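Local coordinates for glucuronoarabinoxylan endo-1,4-beta-xylanase (Clostridium papyrosolvens, PDB 4FMV), which hydrolyses internal beta-1,4 linkages in the xylan backbone as a glycoside hydrolase of family 30, and probably acts on related beta-1,4-glucans as well, at residues F161-A166 against L190-A195; A24-I29 against I267-G272; A322-I327 against F338-G343. All coordinates share one frame; numbering follows the deposited sequence.

Overall arrangement
The catalytic module pairs a (beta/alpha)8 barrel with a beta-sandwich, and the three contacts sample both. Contacts 1 and 2 belong to the barrel. Contact 1, at its periphery, joins two helices; contact 2 joins the loops that follow strands 11-22 and 261-266. Contact 3 lies between two strands of the sandwich. Their centres are 33 to 40 Å apart and none touches another. Chemistry follows place: the partly buried contact 1 pairs a salt bridge at its solvent edge with apolar contacts of Ala195 with Met162 and the lysine's aliphatic chain, contact 2, also partly buried, mixes sulfur, indole, water and aliphatic groups, and the buried contact 3 is entirely apolar across its strands.

Contact 1 of 3, residues F161-A166 against L190-A195; sequences FMKNNA and LNDATA
Lys163, with the largest buried surface here, lays its side chain across that of Asp192 at about a right angle. Its first two torsions carry the chain away from its helix, a bend at chi3 turns the end, and Lys163 NZ reaches Asp192 OD1 at 2.7 Å in a salt bridge. The ammonium meets this oxygen on its syn side, 25° out of the carboxylate plane, while Lys163 CG passes 3.3 Å from Asp192 OD2.

That second oxygen has a different task. Asp192 is the N-cap of helix 193-198, and OD2 accepts a nearly straight bond (173°) from Ala195 N through its anti lone pair. The carboxylate is placed for both duties by a chi1 of -178°, which sets CG anti to the backbone N.

Ala195, next in buried surface, brings CB into the angle between two neighbours, 4.0 Å from Lys163 CG and equally 4.0 Å from Met162 CB. Met162 bends at chi2 and chi3 and continues inward to strand 172-178, and its carbonyl accepts from Asn198. Thr194 adds CG2 beside Lys163 O.

Helix 155-164 thus meets the start of helix 193-198 through one carboxylate with a partner at each oxygen, cap and salt bridge together. Its shared negative charge, set at a helix N-terminus beside a lysine, would probably be stabilised.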
ATOM      1  N   PHE A 161       6.510   1.868 -23.253  1.00 10.89           N
ATOM      2  CA  PHE A 161       7.595   1.461 -22.370  1.00  8.40           C
ATOM      3  C   PHE A 161       7.354   0.051 -21.825  1.00 11.62           C
ATOM      4  O   PHE A 161       8.265  -0.808 -21.794  1.00 13.27           O
ATOM      5  CB  PHE A 161       7.738   2.451 -21.209  1.00  7.66           C
ATOM      6  CG  PHE A 161       8.939   2.186 -20.353  1.00  8.43           C
ATOM      7  CD1 PHE A 161      10.159   2.746 -20.665  1.00 10.05           C
ATOM      8  CD2 PHE A 161       8.853   1.345 -19.265  1.00  9.68           C
ATOM      9  CE1 PHE A 161      11.273   2.481 -19.888  1.00  8.87           C
ATOM     10  CE2 PHE A 161       9.946   1.086 -18.495  1.00 10.48           C
ATOM     11  CZ  PHE A 161      11.162   1.652 -18.815  1.00 10.84           C
ATOM     12  N   MET A 162       6.131  -0.179 -21.368  1.00  8.22           N
ATOM     13  CA  MET A 162       5.730  -1.503 -20.892  1.00 11.23           C
ATOM     14  C   MET A 162       5.903  -2.614 -21.938  1.00 13.41           C
ATOM     15  O   MET A 162       6.312  -3.721 -21.583  1.00 13.49           O
ATOM     16  CB  MET A 162       4.300  -1.489 -20.346  1.00 11.20           C
ATOM     17  CG  MET A 162       4.124  -0.728 -19.011  1.00 10.10           C
ATOM     18  SD  MET A 162       5.147  -1.312 -17.622  1.00 11.60           S
ATOM     19  CE  MET A 162       4.404  -2.922 -17.285  1.00 15.43           C
ATOM     20  N   LYS A 163       5.593  -2.356 -23.215  1.00 13.63           N
ATOM     21  CA  LYS A 163       5.867  -3.383 -24.243  1.00 12.77           C
ATOM     22  C   LYS A 163       7.349  -3.532 -24.590  1.00 15.79           C
ATOM     23  O   LYS A 163       7.888  -4.635 -24.586  1.00 17.25           O
ATOM     24  CB  LYS A 163       5.079  -3.144 -25.551  1.00 12.55           C
ATOM     25  CG  LYS A 163       3.579  -3.314 -25.427  1.00 13.76           C
ATOM     26  CD  LYS A 163       2.876  -3.098 -26.774  1.00 14.80           C
ATOM     27  CE  LYS A 163       3.049  -4.307 -27.700  1.00 10.42           C
ATOM     28  NZ  LYS A 163       1.885  -4.454 -28.670  1.00  9.20           N
ATOM     29  N   ASN A 164       7.990  -2.417 -24.929  1.00 13.39           N
ATOM     30  CA  ASN A 164       9.331  -2.454 -25.515  1.00 15.07           C
ATOM     31  C   ASN A 164      10.527  -2.382 -24.599  1.00 13.72           C
ATOM     32  O   ASN A 164      11.623  -2.743 -24.989  1.00 12.18           O
ATOM     33  CB  ASN A 164       9.422  -1.374 -26.580  1.00 16.20           C
ATOM     34  CG  ASN A 164       8.342  -1.541 -27.609  1.00 19.23           C
ATOM     35  OD1 ASN A 164       8.004  -2.672 -27.956  1.00 21.64           O
ATOM     36  ND2 ASN A 164       7.765  -0.441 -28.073  1.00 18.25           N
ATOM     37  N   ASN A 165      10.295  -1.965 -23.367  1.00 11.31           N
ATOM     38  CA  ASN A 165      11.363  -1.637 -22.419  1.00 12.81           C
ATOM     39  C   ASN A 165      11.317  -2.460 -21.134  1.00 14.31           C
ATOM     40  O   ASN A 165      12.347  -2.947 -20.655  1.00 16.19           O
ATOM     41  CB  ASN A 165      11.528  -0.122 -22.196  1.00 13.73           C
ATOM     42  CG  ASN A 165      11.785   0.619 -23.491  1.00 15.12           C
ATOM     43  OD1 ASN A 165      10.892   1.282 -24.007  1.00 15.86           O
ATOM     44  ND2 ASN A 165      13.009   0.485 -24.049  1.00 13.37           N
ATOM     45  N   ALA A 166      10.165  -2.429 -20.485  1.00 12.42           N
ATOM     46  CA  ALA A 166       9.993  -3.002 -19.148  1.00 13.07           C
ATOM     47  C   ALA A 166      10.386  -4.480 -19.003  1.00 13.82           C
ATOM     48  O   ALA A 166      10.716  -4.930 -17.910  1.00 16.06           O
ATOM     49  CB  ALA A 166       8.571  -2.773 -18.673  1.00 11.57           C
ATOM     50  N   LEU A 190      -3.269  -3.794 -19.521  1.00 13.55           N
ATOM     51  CA  LEU A 190      -4.038  -5.023 -19.318  1.00 13.74           C
ATOM     52  C   LEU A 190      -4.527  -5.631 -20.641  1.00 15.29           C
ATOM     53  O   LEU A 190      -4.631  -6.857 -20.760  1.00 14.16           O
ATOM     54  CB  LEU A 190      -5.211  -4.781 -18.343  1.00 13.02           C
ATOM     55  CG  LEU A 190      -4.785  -4.228 -16.973  1.00 13.03           C
ATOM     56  CD1 LEU A 190      -5.991  -3.963 -16.054  1.00 13.33           C
ATOM     57  CD2 LEU A 190      -3.810  -5.188 -16.312  1.00  9.87           C
ATOM     58  N   ASN A 191      -4.803  -4.789 -21.637  1.00 14.42           N
ATOM     59  CA  ASN A 191      -5.323  -5.285 -22.924  1.00 18.11           C
ATOM     60  C   ASN A 191      -4.239  -5.683 -23.915  1.00 17.62           C
ATOM     61  O   ASN A 191      -4.531  -6.094 -25.047  1.00 16.72           O
ATOM     62  CB  ASN A 191      -6.219  -4.243 -23.594  1.00 19.64           C
ATOM     63  CG  ASN A 191      -7.508  -4.033 -22.856  1.00 19.70           C
ATOM     64  OD1 ASN A 191      -8.110  -4.988 -22.344  1.00 18.54           O
ATOM     65  ND2 ASN A 191      -7.944  -2.772 -22.781  1.00 17.99           N
ATOM     66  N   ASP A 192      -2.983  -5.523 -23.519  1.00 13.13           N
ATOM     67  CA  ASP A 192      -1.906  -5.918 -24.408  1.00 13.30           C
ATOM     68  C   ASP A 192      -1.200  -7.078 -23.757  1.00 13.85           C
ATOM     69  O   ASP A 192      -0.752  -6.973 -22.615  1.00 13.78           O
ATOM     70  CB  ASP A 192      -0.932  -4.767 -24.665  1.00 12.36           C
ATOM     71  CG  ASP A 192       0.188  -5.155 -25.635  1.00 14.47           C
ATOM     72  OD1 ASP A 192      -0.005  -5.010 -26.852  1.00 16.92           O
ATOM     73  OD2 ASP A 192       1.260  -5.613 -25.179  1.00 14.54           O
ATOM     74  N   ALA A 193      -1.102  -8.177 -24.486  1.00 12.64           N
ATOM     75  CA  ALA A 193      -0.501  -9.400 -23.957  1.00 16.46           C
ATOM     76  C   ALA A 193       0.961  -9.228 -23.517  1.00 14.66           C
ATOM     77  O   ALA A 193       1.375  -9.749 -22.473  1.00 14.72           O
ATOM     78  CB  ALA A 193      -0.647 -10.554 -24.979  1.00 19.55           C
ATOM     79  N   THR A 194       1.739  -8.503 -24.313  1.00 13.87           N
ATOM     80  CA  THR A 194       3.142  -8.249 -23.994  1.00 13.14           C
ATOM     81  C   THR A 194       3.294  -7.328 -22.788  1.00 14.90           C
ATOM     82  O   THR A 194       4.038  -7.625 -21.850  1.00 17.40           O
ATOM     83  CB  THR A 194       3.910  -7.650 -25.211  1.00 15.12           C
ATOM     84  OG1 THR A 194       3.808  -8.536 -26.332  1.00 16.45           O
ATOM     85  CG2 THR A 194       5.367  -7.464 -24.880  1.00 15.41           C
ATOM     86  N   ALA A 195       2.604  -6.195 -22.806  1.00 14.15           N
ATOM     87  CA  ALA A 195       2.632  -5.276 -21.667  1.00  9.76           C
ATOM     88  C   ALA A 195       2.195  -5.980 -20.379  1.00 13.27           C
ATOM     89  O   ALA A 195       2.821  -5.827 -19.327  1.00 10.17           O
ATOM     90  CB  ALA A 195       1.744  -4.074 -21.940  1.00  7.61           C
TER

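Contact 2 of 3, residues A24-I29 against I267-G272; sequences AWCGTI and ITWPNG
Cys26 and Thr268 meet where two loops at the C-terminal end of a (beta/alpha)8 barrel come together. Segment 24-29 follows strand 11-22 and segment 267-272 follows strand 261-266, the first and last strands of the barrel, which pair in parallel to close it. It is at this end of the barrel that enzymes of this fold carry their active sites.

The Cys26 sulfur occupies the middle of the contact. Cys26 SG accepts a weak hydrogen bond from Thr268 N (3.6 Å, 164°). It also lies at the edge of the Trp269 indole, 81° off the normal of the five-membered ring, with Cys26 SG 3.6 Å from Trp269 NE1. Along the same indole edge, in the ring plane, Trp25 O lies 3.4 Å from Trp269 CZ2. Deeper in, Ile29 and Ile267 cross at about a right angle and meet CD1 to CD1 at 3.8 Å, an apolar pair that continues onto Val33, Met34 and Leu37 of helix 31-40.

The second shell holds these groups in place. Trp269 stacks on Trp266, and Trp25 turns its indole from the contact to meet Trp88 edge-to-face. Asn72 grips the first loop twice, donating from ND2 to Gly27 O and accepting at OD1 from Ile29 N. Segment 267-272 is folded back by a type I turn from Trp269 to Gly272.

A water also bridges the two loops: it donates to Cys26 O at 2.7 Å and is hydrogen-bonded, 2.8 Å away, to Thr268 OG1, the hydroxyl having been set between its backbone N and carbonyl carbon by a chi1 of 46°.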
ATOM      1  N   ALA A  24      10.029   8.186   1.256  1.00  7.72           N
ATOM      2  CA  ALA A  24      10.347   9.236   0.269  1.00  7.26           C
ATOM      3  C   ALA A  24      10.566  10.589   0.921  1.00  8.06           C
ATOM      4  O   ALA A  24       9.767  11.012   1.745  1.00 11.68           O
ATOM      5  CB  ALA A  24       9.205   9.357  -0.769  1.00  4.94           C
ATOM      6  N   TRP A  25      11.657  11.256   0.557  1.00 10.37           N
ATOM      7  CA  TRP A  25      11.999  12.585   1.078  1.00 10.35           C
ATOM      8  C   TRP A  25      12.114  12.649   2.609  1.00 12.31           C
ATOM      9  O   TRP A  25      12.039  13.725   3.195  1.00 13.52           O
ATOM     10  CB  TRP A  25      10.988  13.628   0.595  1.00 11.22           C
ATOM     11  CG  TRP A  25      11.157  14.018  -0.852  1.00 14.95           C
ATOM     12  CD1 TRP A  25      12.263  14.606  -1.428  1.00 16.82           C
ATOM     13  CD2 TRP A  25      10.191  13.863  -1.905  1.00 13.89           C
ATOM     14  NE1 TRP A  25      12.034  14.810  -2.770  1.00 16.00           N
ATOM     15  CE2 TRP A  25      10.770  14.381  -3.085  1.00 14.24           C
ATOM     16  CE3 TRP A  25       8.880  13.348  -1.963  1.00  8.41           C
ATOM     17  CZ2 TRP A  25      10.085  14.393  -4.320  1.00 15.04           C
ATOM     18  CZ3 TRP A  25       8.209  13.365  -3.191  1.00 11.57           C
ATOM     19  CH2 TRP A  25       8.818  13.875  -4.349  1.00 12.90           C
ATOM     20  N   CYS A  26      12.331  11.504   3.249  1.00  9.96           N
ATOM     21  CA  CYS A  26      12.535  11.453   4.708  1.00 10.31           C
ATOM     22  C   CYS A  26      14.007  11.443   5.106  1.00 14.49           C
ATOM     23  O   CYS A  26      14.345  11.241   6.287  1.00 18.22           O
ATOM     24  CB  CYS A  26      11.792  10.260   5.319  1.00  9.91           C
ATOM     25  SG  CYS A  26      10.017  10.409   5.042  1.00 10.42           S
ATOM     26  N   GLY A  27      14.886  11.603   4.121  1.00 12.64           N
ATOM     27  CA  GLY A  27      16.308  11.440   4.364  1.00 13.39           C
ATOM     28  C   GLY A  27      16.559  10.046   4.926  1.00 13.32           C
ATOM     29  O   GLY A  27      15.958   9.056   4.469  1.00  7.94           O
ATOM     30  N   THR A  28      17.443   9.974   5.919  1.00 12.41           N
ATOM     31  CA  THR A  28      17.718   8.730   6.617  1.00 13.94           C
ATOM     32  C   THR A  28      16.870   8.671   7.876  1.00 15.99           C
ATOM     33  O   THR A  28      17.096   9.433   8.825  1.00 13.16           O
ATOM     34  CB  THR A  28      19.202   8.655   6.974  1.00 14.59           C
ATOM     35  OG1 THR A  28      19.958   8.821   5.771  1.00 14.42           O
ATOM     36  CG2 THR A  28      19.570   7.306   7.643  1.00 13.01           C
ATOM     37  N   ILE A  29      15.898   7.752   7.886  1.00 15.23           N
ATOM     38  CA  ILE A  29      14.986   7.628   9.017  1.00 12.26           C
ATOM     39  C   ILE A  29      15.702   6.920  10.194  1.00 12.86           C
ATOM     40  O   ILE A  29      16.536   6.023   9.972  1.00 11.46           O
ATOM     41  CB  ILE A  29      13.712   6.891   8.605  1.00 10.09           C
ATOM     42  CG1 ILE A  29      12.991   7.678   7.484  1.00 10.17           C
ATOM     43  CG2 ILE A  29      12.817   6.694   9.784  1.00 10.45           C
ATOM     44  CD1 ILE A  29      11.600   7.110   7.045  1.00  6.94           C
ATOM     45  N   ILE A 267       6.607   9.105   5.778  1.00 10.59           N
ATOM     46  CA  ILE A 267       6.608   8.843   7.207  1.00 10.03           C
ATOM     47  C   ILE A 267       6.835  10.065   8.090  1.00 11.65           C
ATOM     48  O   ILE A 267       5.934  10.421   8.860  1.00 13.26           O
ATOM     49  CB  ILE A 267       7.578   7.712   7.622  1.00 11.18           C
ATOM     50  CG1 ILE A 267       7.110   6.366   7.048  1.00  8.14           C
ATOM     51  CG2 ILE A 267       7.649   7.635   9.134  1.00  6.66           C
ATOM     52  CD1 ILE A 267       8.247   5.331   6.896  1.00  6.54           C
ATOM     53  N   THR A 268       7.982  10.737   8.029  1.00 10.12           N
ATOM     54  CA  THR A 268       8.101  11.725   9.094  1.00  9.88           C
ATOM     55  C   THR A 268       7.772  13.100   8.539  1.00  8.85           C
ATOM     56  O   THR A 268       8.639  13.952   8.370  1.00 10.29           O
ATOM     57  CB  THR A 268       9.593  11.726   9.522  1.00 15.95           C
ATOM     58  OG1 THR A 268      10.421  11.742   8.343  1.00 10.95           O
ATOM     59  CG2 THR A 268       9.927  10.431  10.292  1.00 12.52           C
ATOM     60  N   TRP A 269       6.477  13.372   8.581  1.00 10.25           N
ATOM     61  CA  TRP A 269       5.856  14.586   8.054  1.00 12.82           C
ATOM     62  C   TRP A 269       4.559  14.776   8.828  1.00 13.73           C
ATOM     63  O   TRP A 269       4.001  13.788   9.286  1.00 17.29           O
ATOM     64  CB  TRP A 269       5.593  14.421   6.562  1.00 11.54           C
ATOM     65  CG  TRP A 269       6.857  14.414   5.751  1.00 15.22           C
ATOM     66  CD1 TRP A 269       7.609  13.329   5.389  1.00 16.47           C
ATOM     67  CD2 TRP A 269       7.515  15.559   5.199  1.00 17.88           C
ATOM     68  NE1 TRP A 269       8.703  13.732   4.651  1.00 18.19           N
ATOM     69  CE2 TRP A 269       8.659  15.094   4.508  1.00 18.93           C
ATOM     70  CE3 TRP A 269       7.245  16.933   5.217  1.00 19.97           C
ATOM     71  CZ2 TRP A 269       9.530  15.954   3.851  1.00 19.90           C
ATOM     72  CZ3 TRP A 269       8.119  17.788   4.563  1.00 22.83           C
ATOM     73  CH2 TRP A 269       9.244  17.295   3.889  1.00 22.19           C
ATOM     74  N   PRO A 270       4.047  16.010   8.929  1.00 14.26           N
ATOM     75  CA  PRO A 270       2.766  16.266   9.608  1.00 15.86           C
ATOM     76  C   PRO A 270       1.559  15.526   9.007  1.00 16.49           C
ATOM     77  O   PRO A 270       0.679  15.102   9.763  1.00 14.42           O
ATOM     78  CB  PRO A 270       2.581  17.771   9.430  1.00 18.29           C
ATOM     79  CG  PRO A 270       3.997  18.311   9.350  1.00 19.39           C
ATOM     80  CD  PRO A 270       4.760  17.261   8.592  1.00 17.71           C
ATOM     81  N   ASN A 271       1.505  15.383   7.683  1.00 13.81           N
ATOM     82  CA  ASN A 271       0.434  14.587   7.064  1.00 13.43           C
ATOM     83  C   ASN A 271       0.886  13.136   6.953  1.00 12.08           C
ATOM     84  O   ASN A 271       0.215  12.305   6.330  1.00 11.09           O
ATOM     85  CB  ASN A 271      -0.002  15.147   5.707  1.00 12.87           C
ATOM     86  CG  ASN A 271       1.126  15.205   4.703  1.00 14.77           C
ATOM     87  OD1 ASN A 271       2.297  15.238   5.074  1.00 14.09           O
ATOM     88  ND2 ASN A 271       0.779  15.226   3.415  1.00 17.40           N
ATOM     89  N   GLY A 272       2.058  12.865   7.528  1.00 12.69           N
ATOM     90  CA  GLY A 272       2.626  11.527   7.562  1.00 12.17           C
ATOM     91  C   GLY A 272       2.230  10.759   8.812  1.00 14.44           C
ATOM     92  O   GLY A 272       1.122  10.930   9.327  1.00 16.82           O
TER
HETATM   93  O   HOH W   1      13.214  11.533   8.750  1.00 21.75           O

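Contact 3 of 3, residues A322-I327 against F338-G343; sequences AVIVAI and FNFQNG
Ile324 divides its two branches between two phenylalanines, and the contact is best read from how the three side chains are turned. With chi1 at -61°, CG2 stands anti to the backbone N, which takes it to Phe338, and CG1 stands anti to the carbonyl carbon, which sends the CG1-CD1 branch to Phe340. Ile324 CG2 lies 3.8 Å from Phe338 CE1. Ile324 CD1 lies against the far end of the other ring, 3.8 Å from Phe340 CZ.

The two aromatic side chains approach differently. Ile324 and Phe338 run antiparallel alongside one another, each reaching toward the partner's strand, whereas Phe340 slants across the isoleucine. Phe338 extends on to Ala326, whose CB sits at the edge of the ring near its plane, 4.1 Å from Phe338 CZ. The CB of Phe340 points neither toward nor away from segment 322-327, but the ring end comes close, with Phe340 CE1 4.2 Å from Ala322 CB. Alanine, isoleucine and alanine at alternate positions of segment 322-327 therefore meet two rings two residues apart, and no hydrogen bond crosses between the segments.

Other side chains complete this interior. Phe338 stacks on Phe372 and meets the ring of Phe384 at about 55°, while Ile324 also touches Val7 and Val313. Asn339, between the two phenylalanines, points away from segment 322-327 and bonds instead to Ser371 and Asp4.

The axes of the two strand segments are 10.9 Å apart at an angle of 149°, a separation too wide for backbone pairing but usual for layers whose side chains interdigitate. Strand 321-328 pairs with 311-318 and 380-387, and strand 334-341 with 5-8 and 371-376; such face-to-face packing is the hydrophobic core of a beta-sandwich, here the side domain that accompanies the barrel in family 30 enzymes.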
ATOM      1  N   ALA A 322      -7.049 -16.360  13.063  1.00 19.15           N
ATOM      2  CA  ALA A 322      -8.145 -15.628  12.419  1.00 17.11           C
ATOM      3  C   ALA A 322      -8.069 -14.176  12.854  1.00 17.29           C
ATOM      4  O   ALA A 322      -7.796 -13.903  14.026  1.00 17.07           O
ATOM      5  CB  ALA A 322      -9.478 -16.209  12.822  1.00 19.29           C
ATOM      6  N   VAL A 323      -8.302 -13.260  11.913  1.00 14.51           N
ATOM      7  CA  VAL A 323      -8.293 -11.827  12.172  1.00 13.58           C
ATOM      8  C   VAL A 323      -9.575 -11.174  11.640  1.00 15.47           C
ATOM      9  O   VAL A 323      -9.946 -11.383  10.472  1.00 15.57           O
ATOM     10  CB  VAL A 323      -7.077 -11.142  11.509  1.00 12.78           C
ATOM     11  CG1 VAL A 323      -7.075  -9.666  11.826  1.00 10.10           C
ATOM     12  CG2 VAL A 323      -5.761 -11.795  11.978  1.00 12.26           C
ATOM     13  N   ILE A 324     -10.246 -10.406  12.506  1.00 12.54           N
ATOM     14  CA  ILE A 324     -11.454  -9.640  12.159  1.00  9.39           C
ATOM     15  C   ILE A 324     -11.198  -8.180  12.498  1.00 12.83           C
ATOM     16  O   ILE A 324     -10.816  -7.846  13.627  1.00 14.87           O
ATOM     17  CB  ILE A 324     -12.691 -10.103  12.953  1.00 11.18           C
ATOM     18  CG1 ILE A 324     -13.002 -11.570  12.656  1.00  9.60           C
ATOM     19  CG2 ILE A 324     -13.909  -9.216  12.647  1.00 10.61           C
ATOM     20  CD1 ILE A 324     -13.877 -12.236  13.715  1.00 14.64           C
ATOM     21  N   VAL A 325     -11.383  -7.315  11.506  1.00 12.93           N
ATOM     22  CA  VAL A 325     -11.249  -5.879  11.684  1.00 10.96           C
ATOM     23  C   VAL A 325     -12.634  -5.276  11.552  1.00 13.38           C
ATOM     24  O   VAL A 325     -13.290  -5.382  10.492  1.00 12.49           O
ATOM     25  CB  VAL A 325     -10.290  -5.264  10.638  1.00  7.35           C
ATOM     26  CG1 VAL A 325     -10.228  -3.728  10.767  1.00  8.64           C
ATOM     27  CG2 VAL A 325      -8.897  -5.889  10.763  1.00  6.99           C
ATOM     28  N   ALA A 326     -13.089  -4.658  12.636  1.00 12.14           N
ATOM     29  CA  ALA A 326     -14.441  -4.096  12.693  1.00 11.87           C
ATOM     30  C   ALA A 326     -14.388  -2.616  13.029  1.00 10.52           C
ATOM     31  O   ALA A 326     -13.854  -2.219  14.068  1.00 13.83           O
ATOM     32  CB  ALA A 326     -15.287  -4.854  13.703  1.00 11.78           C
ATOM     33  N   ILE A 327     -14.935  -1.803  12.130  1.00  8.99           N
ATOM     34  CA  ILE A 327     -14.911  -0.354  12.255  1.00  9.52           C
ATOM     35  C   ILE A 327     -16.310   0.141  12.591  1.00 14.98           C
ATOM     36  O   ILE A 327     -17.259  -0.246  11.933  1.00 14.22           O
ATOM     37  CB  ILE A 327     -14.474   0.302  10.927  1.00  8.47           C
ATOM     38  CG1 ILE A 327     -13.080  -0.188  10.516  1.00 10.37           C
ATOM     39  CG2 ILE A 327     -14.511   1.840  11.049  1.00  6.75           C
ATOM     40  CD1 ILE A 327     -12.775  -0.069   9.033  1.00  8.34           C
ATOM     41  N   PHE A 338     -20.456 -12.012  16.140  1.00 24.23           N
ATOM     42  CA  PHE A 338     -19.696 -12.617  15.060  1.00 24.11           C
ATOM     43  C   PHE A 338     -19.828 -14.139  15.118  1.00 25.98           C
ATOM     44  O   PHE A 338     -19.771 -14.718  16.200  1.00 24.85           O
ATOM     45  CB  PHE A 338     -18.221 -12.249  15.177  1.00 24.19           C
ATOM     46  CG  PHE A 338     -17.945 -10.769  15.168  1.00 21.29           C
ATOM     47  CD1 PHE A 338     -17.689 -10.110  13.980  1.00 20.34           C
ATOM     48  CD2 PHE A 338     -17.890 -10.049  16.352  1.00 23.74           C
ATOM     49  CE1 PHE A 338     -17.400  -8.750  13.962  1.00 19.76           C
ATOM     50  CE2 PHE A 338     -17.609  -8.684  16.345  1.00 21.60           C
ATOM     51  CZ  PHE A 338     -17.368  -8.037  15.146  1.00 19.09           C
ATOM     52  N   ASN A 339     -19.991 -14.773  13.956  1.00 26.38           N
ATOM     53  CA  ASN A 339     -20.092 -16.232  13.855  1.00 28.51           C
ATOM     54  C   ASN A 339     -19.064 -16.805  12.882  1.00 27.66           C
ATOM     55  O   ASN A 339     -19.047 -16.437  11.706  1.00 26.36           O
ATOM     56  CB  ASN A 339     -21.472 -16.658  13.346  1.00 28.90           C
ATOM     57  CG  ASN A 339     -22.603 -16.077  14.152  1.00 30.18           C
ATOM     58  OD1 ASN A 339     -22.485 -15.865  15.366  1.00 31.84           O
ATOM     59  ND2 ASN A 339     -23.728 -15.836  13.484  1.00 28.69           N
ATOM     60  N   PHE A 340     -18.235 -17.729  13.359  1.00 27.33           N
ATOM     61  CA  PHE A 340     -17.301 -18.435  12.492  1.00 24.51           C
ATOM     62  C   PHE A 340     -17.982 -19.630  11.844  1.00 29.97           C
ATOM     63  O   PHE A 340     -18.715 -20.391  12.508  1.00 30.05           O
ATOM     64  CB  PHE A 340     -16.103 -18.928  13.286  1.00 25.30           C
ATOM     65  CG  PHE A 340     -15.264 -17.822  13.884  1.00 25.36           C
ATOM     66  CD1 PHE A 340     -14.398 -17.077  13.085  1.00 23.85           C
ATOM     67  CD2 PHE A 340     -15.310 -17.557  15.253  1.00 23.41           C
ATOM     68  CE1 PHE A 340     -13.611 -16.073  13.635  1.00 20.13           C
ATOM     69  CE2 PHE A 340     -14.527 -16.564  15.810  1.00 21.29           C
ATOM     70  CZ  PHE A 340     -13.678 -15.817  14.999  1.00 21.16           C
ATOM     71  N   GLN A 341     -17.757 -19.793  10.544  1.00 29.01           N
ATOM     72  CA  GLN A 341     -18.153 -21.023   9.896  1.00 33.08           C
ATOM     73  C   GLN A 341     -16.982 -21.634   9.124  1.00 30.50           C
ATOM     74  O   GLN A 341     -16.041 -20.935   8.716  1.00 27.19           O
ATOM     75  CB  GLN A 341     -19.440 -20.853   9.066  1.00 36.76           C
ATOM     76  CG  GLN A 341     -19.300 -20.201   7.715  1.00 40.29           C
ATOM     77  CD  GLN A 341     -20.655 -19.895   7.084  1.00 45.13           C
ATOM     78  OE1 GLN A 341     -21.706 -20.100   7.701  1.00 45.79           O
ATOM     79  NE2 GLN A 341     -20.636 -19.417   5.840  1.00 46.28           N
ATOM     80  N   ASN A 342     -17.019 -22.952   8.982  1.00 27.47           N
ATOM     81  CA  ASN A 342     -15.916 -23.680   8.380  1.00 30.96           C
ATOM     82  C   ASN A 342     -14.617 -23.514   9.152  1.00 33.34           C
ATOM     83  O   ASN A 342     -13.537 -23.468   8.568  1.00 33.40           O
ATOM     84  CB  ASN A 342     -15.741 -23.275   6.926  1.00 29.53           C
ATOM     85  CG  ASN A 342     -16.869 -23.770   6.067  1.00 29.56           C
ATOM     86  OD1 ASN A 342     -17.348 -24.889   6.252  1.00 33.57           O
ATOM     87  ND2 ASN A 342     -17.317 -22.942   5.133  1.00 25.75           N
ATOM     88  N   GLY A 343     -14.746 -23.423  10.473  1.00 34.11           N
ATOM     89  CA  GLY A 343     -13.617 -23.331  11.378  1.00 34.72           C
ATOM     90  C   GLY A 343     -14.049 -22.592  12.633  1.00 36.10           C
ATOM     91  O   GLY A 343     -15.194 -22.147  12.724  1.00 37.85           O
TER